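Local atomic coordinates of O-methyltransferase, SAM-dependent (PDB entry 3R3H), a protein that probably transfers methyl groups from S-adenosylmethionine to hydroxyl groups of acceptor substrates. Residues A[51-54]-A[55-59]. Numbering follows the deposited sequence.
Sequences FMQM and LIRLT
L55 meets the phenyl ring of F51 one helical turn earlier with the end of its side chain: CD1 lies 4.0 Å from the ring centroid, 26° off the normal, which makes this a CH-pi contact over the face and toward the rim. The second methyl, CD2, comes near CZ of F51 at 3.7 Å. With CG of F51 anti to the backbone N (chi1 172°), the ring swings along the helix toward L55, and the two side chains meet at a slant. M54 and L58 do likewise: the methionine, bent at chi2 and chi3, sets its CE 3.4 Å from CD1 of the leucine. R57 runs back along the helix, extended from CG to NE, and one guanidinium face looks onto the backbone of Q53 and M54, with M54 N 3.8 Å above the plane; M54 crosses R57 at about a right angle, its CE at the edge in the guanidinium plane. Backbone bonds from each residue of 55-58 to the carbonyl four positions earlier identify alpha-helix; L58 N to M54 O is straight (2.9 Å, 170°), I56 N to M52 O longer (3.2 Å) and more bent, its donor above the carbonyl plane. These are the last turns of helix 46-59, which precedes strand 63-68 of a seven-stranded sheet ordered 3-2-1-4-5-7-6, that of the Rossmann-like class I methyltransferase fold. M52 and I56 pack on M78 of helix 73-80 and reach F141 and F139 of strand 137-143, whereas F51 packs on L208 of the second subunit, M54, R57 and L58 on its Q218, and R57 makes a cation-pi contact with F204 of that subunit. Nearer the C-terminal end, L55 O accepts T59 N (2.8 Å) and T59 OG1 (2.7 Å) from opposite faces of its carbonyl plane.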
loop_
_atom_site.group_PDB
_atom_site.type_symbol
_atom_site.label_atom_id
_atom_site.label_comp_id
_atom_site.label_asym_id
_atom_site.label_seq_id
_atom_site.Cartn_x
_atom_site.Cartn_y
_atom_site.Cartn_z
ATOM N N PHE A 51 1.439 7.520 2.560
ATOM C CA PHE A 51 1.171 6.368 1.715
ATOM C C PHE A 51 0.093 6.763 0.726
ATOM O O PHE A 51 0.158 6.392 -0.439
ATOM C CB PHE A 51 0.693 5.174 2.548
ATOM C CG PHE A 51 0.222 4.002 1.719
ATOM C CD1 PHE A 51 -1.058 3.480 1.885
ATOM C CD2 PHE A 51 1.047 3.435 0.747
ATOM C CE1 PHE A 51 -1.516 2.410 1.093
ATOM C CE2 PHE A 51 0.594 2.365 -0.049
ATOM C CZ PHE A 51 -0.689 1.856 0.128
ATOM N N MET A 52 -0.896 7.518 1.204
ATOM C CA MET A 52 -2.009 7.977 0.369
ATOM C C MET A 52 -1.556 9.027 -0.651
ATOM O O MET A 52 -2.256 9.324 -1.626
ATOM C CB MET A 52 -3.137 8.546 1.243
ATOM C CG MET A 52 -3.800 7.514 2.179
ATOM S SD MET A 52 -5.339 8.095 2.928
ATOM C CE MET A 52 -4.699 9.340 4.015
ATOM N N GLN A 53 -0.380 9.594 -0.409
ATOM C CA GLN A 53 0.204 10.583 -1.311
ATOM C C GLN A 53 0.828 9.788 -2.457
ATOM O O GLN A 53 0.760 10.186 -3.623
ATOM C CB GLN A 53 1.307 11.368 -0.603
ATOM C CG GLN A 53 0.829 12.412 0.362
ATOM C CD GLN A 53 1.960 13.286 0.831
ATOM O OE1 GLN A 53 1.806 14.503 0.953
ATOM N NE2 GLN A 53 3.114 12.673 1.091
ATOM N N MET A 54 1.464 8.676 -2.094
ATOM C CA MET A 54 2.078 7.783 -3.057
ATOM C C MET A 54 0.928 7.351 -3.983
ATOM O O MET A 54 1.035 7.428 -5.212
ATOM C CB MET A 54 2.661 6.575 -2.320
ATOM C CG MET A 54 3.244 5.493 -3.205
ATOM S SD MET A 54 4.988 5.654 -3.472
ATOM C CE MET A 54 4.980 6.698 -4.890
ATOM N N LEU A 55 -0.180 6.934 -3.373
ATOM C CA LEU A 55 -1.351 6.472 -4.104
ATOM C C LEU A 55 -1.863 7.488 -5.119
ATOM O O LEU A 55 -2.258 7.124 -6.240
ATOM C CB LEU A 55 -2.461 6.114 -3.118
ATOM C CG LEU A 55 -2.101 4.990 -2.139
ATOM C CD1 LEU A 55 -3.166 4.882 -1.066
ATOM C CD2 LEU A 55 -1.954 3.677 -2.882
ATOM N N ILE A 56 -1.860 8.756 -4.722
ATOM C CA ILE A 56 -2.318 9.830 -5.584
ATOM C C ILE A 56 -1.403 9.987 -6.796
ATOM O O ILE A 56 -1.875 10.242 -7.912
ATOM C CB ILE A 56 -2.413 11.146 -4.765
ATOM C CG1 ILE A 56 -3.632 11.041 -3.847
ATOM C CG2 ILE A 56 -2.468 12.374 -5.681
ATOM C CD1 ILE A 56 -3.873 12.206 -2.970
ATOM N N ARG A 57 -0.102 9.824 -6.583
ATOM C CA ARG A 57 0.857 9.941 -7.674
ATOM C C ARG A 57 0.639 8.755 -8.621
ATOM O O ARG A 57 0.567 8.927 -9.843
ATOM C CB ARG A 57 2.286 9.918 -7.127
ATOM C CG ARG A 57 2.608 10.994 -6.096
ATOM C CD ARG A 57 3.787 10.556 -5.237
ATOM N NE ARG A 57 4.061 11.457 -4.115
ATOM C CZ ARG A 57 4.725 11.098 -3.010
ATOM N NH1 ARG A 57 5.184 9.850 -2.865
ATOM N NH2 ARG A 57 4.948 11.987 -2.044
ATOM N N LEU A 58 0.527 7.555 -8.045
ATOM C CA LEU A 58 0.312 6.333 -8.821
ATOM C C LEU A 58 -1.035 6.345 -9.545
ATOM O O LEU A 58 -1.199 5.713 -10.589
ATOM C CB LEU A 58 0.421 5.104 -7.914
ATOM C CG LEU A 58 1.820 4.544 -7.601
ATOM C CD1 LEU A 58 2.808 5.656 -7.298
ATOM C CD2 LEU A 58 1.724 3.604 -6.432
ATOM N N THR A 59 -1.994 7.070 -8.988
ATOM C CA THR A 59 -3.307 7.201 -9.601
ATOM C C THR A 59 -3.230 8.259 -10.706
ATOM O O THR A 59 -3.976 8.210 -11.688
ATOM C CB THR A 59 -4.366 7.658 -8.554
ATOM O OG1 THR A 59 -4.550 6.633 -7.573
ATOM C CG2 THR A 59 -5.697 7.951 -9.216
#